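Local coordinates for protein major extracellular endoglucanase (Xanthomonas campestris pv. campestris, PDB 4TUF) that hydrolyses internal beta-1,4-glucosidic linkages of cellulose, lichenin and cereal beta-D-glucans through its family 5 glycoside hydrolase catalytic domain, at residues A[269-281]-A[301-313]. Residues are numbered along the deposited sequence; the frame is centred on the assembly and turned at random.
Sequences AGTHALLLGEFGG and LRSKGINQGFYWS. With 2HP (dihydrogenphosphate ion), chain I.
Tyr311 drives the edge of its ring into the face of Phe279, a T-shaped pair with planes 88° apart and centroids separated by 5.4 Å. The touching edge is Tyr311 CD1, 3.7 Å from Phe279 CE2. Phe279 starts out pointing away from 301-313, but chi1 of 70° puts its CG between the backbone N and the carbonyl carbon and brings the ring back over the neighbouring chain, where its CE1 reaches the peptide between Phe310 and Tyr311. The carbonyl O of Phe279 does double duty: it lies over one face of the Tyr311 ring and accepts the N-H of Trp312, with Trp312 N 2.8 Å from Phe279 O. Further back, Phe310 N donates to Leu276 O, also at 2.8 Å. These bonds join parallel strands 276-280 and 309-311, linked through helix 288-303 as a beta-alpha-beta unit of the TIM barrel. Gly309 CA lies 3.4 Å from Leu276 O. Glu278, probably the nucleophile, extends its carboxylate over Trp312, OE1 above one face of the indole near its rim, the two planes only about 20° apart; OE1 is hydrogen-bonded to Tyr238 OH, OE2 makes a salt bridge with Arg58, and the probable proton donor, Glu157, is close by. On the helix side, Leu276 CD1 packs 3.9 Å from Leu301 CD1. Gly305 ends the helix in a Schellman motif, after which Ile306 turns inward and sets CD1 3.8 Å from Leu274 CD2. At the far end of 269-281, Ala269 CB rests on Lys304 CE, while Thr271 OG1 donates to a dihydrogenphosphate oxygen, O2, at 2.7 Å.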
loop_
_atom_site.group_PDB
_atom_site.type_symbol
_atom_site.label_atom_id
_atom_site.label_comp_id
_atom_site.label_asym_id
_atom_site.label_seq_id
_atom_site.Cartn_x
_atom_site.Cartn_y
_atom_site.Cartn_z
ATOM N N ALA A 269 -13.310 11.200 2.412
ATOM C CA ALA A 269 -13.498 10.213 3.476
ATOM C C ALA A 269 -14.960 10.015 3.835
ATOM O O ALA A 269 -15.359 8.922 4.225
ATOM C CB ALA A 269 -12.717 10.616 4.713
ATOM N N GLY A 270 -15.752 11.074 3.700
ATOM C CA GLY A 270 -17.142 11.045 4.113
ATOM C C GLY A 270 -18.067 10.313 3.162
ATOM O O GLY A 270 -19.183 9.955 3.534
ATOM N N THR A 271 -17.610 10.081 1.934
ATOM C CA THR A 271 -18.451 9.433 0.929
ATOM C C THR A 271 -17.813 8.178 0.316
ATOM O O THR A 271 -18.479 7.416 -0.384
ATOM C CB THR A 271 -18.810 10.415 -0.201
ATOM O OG1 THR A 271 -17.609 10.967 -0.753
ATOM C CG2 THR A 271 -19.669 11.543 0.336
ATOM N N HIS A 272 -16.528 7.964 0.580
ATOM C CA HIS A 272 -15.839 6.770 0.097
ATOM C C HIS A 272 -15.090 6.063 1.214
ATOM O O HIS A 272 -14.569 6.708 2.121
ATOM C CB HIS A 272 -14.849 7.119 -1.013
ATOM C CG HIS A 272 -15.487 7.604 -2.276
ATOM N ND1 HIS A 272 -15.859 8.918 -2.464
ATOM C CD2 HIS A 272 -15.805 6.954 -3.419
ATOM C CE1 HIS A 272 -16.385 9.055 -3.668
ATOM N NE2 HIS A 272 -16.365 7.878 -4.268
ATOM N N ALA A 273 -15.032 4.737 1.147
ATOM C CA ALA A 273 -14.137 3.985 2.018
ATOM C C ALA A 273 -12.722 4.428 1.703
ATOM O O ALA A 273 -12.308 4.398 0.543
ATOM C CB ALA A 273 -14.294 2.487 1.814
ATOM N N LEU A 274 -11.990 4.859 2.727
ATOM C CA LEU A 274 -10.655 5.403 2.517
ATOM C C LEU A 274 -9.693 5.048 3.641
ATOM O O LEU A 274 -10.056 5.019 4.816
ATOM C CB LEU A 274 -10.733 6.923 2.352
ATOM C CG LEU A 274 -9.496 7.691 1.874
ATOM C CD1 LEU A 274 -9.922 8.922 1.090
ATOM C CD2 LEU A 274 -8.603 8.098 3.042
ATOM N N LEU A 275 -8.459 4.763 3.250
ATOM C CA LEU A 275 -7.360 4.566 4.179
ATOM C C LEU A 275 -6.065 4.930 3.458
ATOM O O LEU A 275 -6.064 5.115 2.244
ATOM C CB LEU A 275 -7.326 3.122 4.696
ATOM C CG LEU A 275 -7.409 1.941 3.715
ATOM C CD1 LEU A 275 -6.165 1.789 2.856
ATOM C CD2 LEU A 275 -7.668 0.650 4.477
ATOM N N LEU A 276 -4.963 5.023 4.191
ATOM C CA LEU A 276 -3.675 5.269 3.554
ATOM C C LEU A 276 -2.941 3.964 3.219
ATOM O O LEU A 276 -2.699 3.135 4.091
ATOM C CB LEU A 276 -2.808 6.142 4.450
ATOM C CG LEU A 276 -3.396 7.514 4.744
ATOM C CD1 LEU A 276 -2.540 8.255 5.761
ATOM C CD2 LEU A 276 -3.522 8.297 3.456
ATOM N N GLY A 277 -2.587 3.790 1.951
ATOM C CA GLY A 277 -1.814 2.635 1.532
ATOM C C GLY A 277 -0.385 2.688 2.039
ATOM O O GLY A 277 0.204 1.663 2.375
ATOM N N GLU A 278 0.178 3.890 2.081
ATOM C CA GLU A 278 1.507 4.107 2.645
ATOM C C GLU A 278 1.569 5.446 3.366
ATOM O O GLU A 278 1.187 6.480 2.816
ATOM C CB GLU A 278 2.586 4.071 1.557
ATOM C CG GLU A 278 2.824 2.714 0.920
ATOM C CD GLU A 278 3.901 2.765 -0.142
ATOM O OE1 GLU A 278 4.662 3.753 -0.150
ATOM O OE2 GLU A 278 3.991 1.828 -0.968
ATOM N N PHE A 279 2.050 5.417 4.601
ATOM C CA PHE A 279 2.413 6.632 5.314
ATOM C C PHE A 279 3.484 6.285 6.346
ATOM O O PHE A 279 3.542 5.150 6.836
ATOM C CB PHE A 279 1.192 7.272 5.976
ATOM C CG PHE A 279 0.646 6.490 7.135
ATOM C CD1 PHE A 279 -0.185 5.401 6.924
ATOM C CD2 PHE A 279 0.956 6.849 8.437
ATOM C CE1 PHE A 279 -0.690 4.681 7.991
ATOM C CE2 PHE A 279 0.453 6.135 9.509
ATOM C CZ PHE A 279 -0.370 5.051 9.288
ATOM N N GLY A 280 4.345 7.243 6.666
ATOM C CA GLY A 280 5.451 6.955 7.559
ATOM C C GLY A 280 6.643 7.866 7.384
ATOM O O GLY A 280 6.610 8.817 6.597
ATOM N N GLY A 281 7.704 7.567 8.126
ATOM C CA GLY A 281 8.870 8.427 8.192
ATOM C C GLY A 281 9.724 8.107 9.404
ATOM O O GLY A 281 9.366 7.255 10.215
ATOM N N LEU A 301 -6.331 11.936 10.991
ATOM C CA LEU A 301 -6.977 10.696 10.573
ATOM C C LEU A 301 -8.087 10.294 11.545
ATOM O O LEU A 301 -9.201 9.975 11.123
ATOM C CB LEU A 301 -5.949 9.571 10.452
ATOM C CG LEU A 301 -4.992 9.620 9.260
ATOM C CD1 LEU A 301 -3.960 8.498 9.350
ATOM C CD2 LEU A 301 -5.763 9.539 7.959
ATOM N N ARG A 302 -7.780 10.318 12.842
ATOM C CA ARG A 302 -8.762 9.998 13.876
ATOM C C ARG A 302 -10.005 10.879 13.750
ATOM O O ARG A 302 -11.131 10.415 13.943
ATOM C CB ARG A 302 -8.154 10.161 15.273
ATOM C CG ARG A 302 -6.999 9.214 15.601
ATOM C CD ARG A 302 -7.491 7.876 16.123
ATOM N NE ARG A 302 -8.322 8.034 17.314
ATOM C CZ ARG A 302 -9.017 7.049 17.878
ATOM N NH1 ARG A 302 -8.983 5.824 17.361
ATOM N NH2 ARG A 302 -9.749 7.291 18.958
ATOM N N SER A 303 -9.795 12.148 13.409
ATOM C CA SER A 303 -10.886 13.113 13.322
ATOM C C SER A 303 -11.758 12.885 12.085
ATOM O O SER A 303 -12.933 13.257 12.063
ATOM C CB SER A 303 -10.333 14.539 13.314
ATOM O OG SER A 303 -9.735 14.854 12.070
ATOM N N LYS A 304 -11.180 12.279 11.052
ATOM C CA LYS A 304 -11.929 11.974 9.840
ATOM C C LYS A 304 -12.599 10.604 9.941
ATOM O O LYS A 304 -13.147 10.101 8.962
ATOM C CB LYS A 304 -11.014 12.027 8.612
ATOM C CG LYS A 304 -10.481 13.416 8.290
ATOM C CD LYS A 304 -11.606 14.417 8.036
ATOM C CE LYS A 304 -12.371 14.098 6.756
ATOM N NZ LYS A 304 -13.476 15.076 6.509
ATOM N N GLY A 305 -12.550 10.004 11.128
ATOM C CA GLY A 305 -13.175 8.715 11.364
ATOM C C GLY A 305 -12.353 7.563 10.821
ATOM O O GLY A 305 -12.860 6.452 10.656
ATOM N N ILE A 306 -11.079 7.831 10.549
ATOM C CA ILE A 306 -10.174 6.831 10.001
ATOM C C ILE A 306 -9.232 6.275 11.061
ATOM O O ILE A 306 -8.452 7.018 11.648
ATOM C CB ILE A 306 -9.326 7.416 8.864
ATOM C CG1 ILE A 306 -10.221 8.058 7.800
ATOM C CG2 ILE A 306 -8.419 6.343 8.275
ATOM C CD1 ILE A 306 -9.447 8.803 6.727
ATOM N N ASN A 307 -9.297 4.971 11.304
ATOM C CA ASN A 307 -8.396 4.345 12.269
ATOM C C ASN A 307 -7.719 3.103 11.699
ATOM O O ASN A 307 -7.512 2.112 12.405
ATOM C CB ASN A 307 -9.144 4.001 13.567
ATOM C CG ASN A 307 -10.334 3.080 13.347
ATOM O OD1 ASN A 307 -10.482 2.463 12.292
ATOM N ND2 ASN A 307 -11.186 2.977 14.359
ATOM N N GLN A 308 -7.377 3.165 10.416
ATOM C CA GLN A 308 -6.725 2.052 9.740
ATOM C C GLN A 308 -5.895 2.527 8.563
ATOM O O GLN A 308 -6.003 3.672 8.132
ATOM C CB GLN A 308 -7.755 1.027 9.266
ATOM C CG GLN A 308 -8.856 1.602 8.394
ATOM C CD GLN A 308 -9.854 0.546 7.971
ATOM O OE1 GLN A 308 -9.572 -0.649 8.043
ATOM N NE2 GLN A 308 -11.027 0.979 7.529
ATOM N N GLY A 309 -5.066 1.632 8.045
ATOM C CA GLY A 309 -4.153 1.974 6.975
ATOM C C GLY A 309 -2.936 1.080 7.036
ATOM O O GLY A 309 -2.878 0.158 7.851
ATOM N N PHE A 310 -1.961 1.347 6.174
ATOM C CA PHE A 310 -0.768 0.518 6.100
ATOM C C PHE A 310 0.488 1.355 6.284
ATOM O O PHE A 310 0.878 2.108 5.388
ATOM C CB PHE A 310 -0.719 -0.222 4.765
ATOM C CG PHE A 310 -1.835 -1.215 4.582
ATOM C CD1 PHE A 310 -3.047 -0.824 4.044
ATOM C CD2 PHE A 310 -1.670 -2.541 4.958
ATOM C CE1 PHE A 310 -4.073 -1.738 3.882
ATOM C CE2 PHE A 310 -2.694 -3.456 4.801
ATOM C CZ PHE A 310 -3.894 -3.055 4.261
ATOM N N TYR A 311 1.116 1.221 7.449
ATOM C CA TYR A 311 2.352 1.939 7.739
ATOM C C TYR A 311 3.496 1.547 6.804
ATOM O O TYR A 311 3.581 0.405 6.357
ATOM C CB TYR A 311 2.776 1.695 9.189
ATOM C CG TYR A 311 3.795 2.693 9.679
ATOM C CD1 TYR A 311 3.416 3.987 10.017
ATOM C CD2 TYR A 311 5.137 2.354 9.789
ATOM C CE1 TYR A 311 4.342 4.913 10.459
ATOM C CE2 TYR A 311 6.071 3.276 10.231
ATOM C CZ TYR A 311 5.666 4.553 10.564
ATOM O OH TYR A 311 6.586 5.476 11.006
ATOM N N TRP A 312 4.367 2.503 6.499
ATOM C CA TRP A 312 5.563 2.269 5.697
ATOM C C TRP A 312 6.812 2.489 6.552
ATOM O O TRP A 312 7.113 3.639 6.883
ATOM C CB TRP A 312 5.567 3.218 4.493
ATOM C CG TRP A 312 6.652 2.985 3.489
ATOM C CD1 TRP A 312 6.981 1.802 2.913
ATOM C CD2 TRP A 312 7.518 3.971 2.904
ATOM N NE1 TRP A 312 8.015 1.975 2.021
ATOM C CE2 TRP A 312 8.360 3.300 1.996
ATOM C CE3 TRP A 312 7.676 5.347 3.075
ATOM C CZ2 TRP A 312 9.341 3.961 1.254
ATOM C CZ3 TRP A 312 8.643 6.002 2.326
ATOM C CH2 TRP A 312 9.466 5.309 1.437
ATOM N N SER A 313 7.544 1.432 6.906
ATOM C CA SER A 313 7.252 0.050 6.536
ATOM C C SER A 313 7.667 -0.893 7.657
ATOM O O SER A 313 8.109 -0.454 8.715
ATOM C CB SER A 313 7.996 -0.338 5.264
ATOM O OG SER A 313 9.394 -0.248 5.476
HETATM P P 2HP I . -17.628 12.779 -4.162
HETATM O O1 2HP I . -19.079 12.442 -3.901
HETATM O O2 2HP I . -16.780 12.191 -3.060
HETATM O O3 2HP I . -17.205 12.196 -5.490
HETATM O O4 2HP I . -17.439 14.278 -4.198
#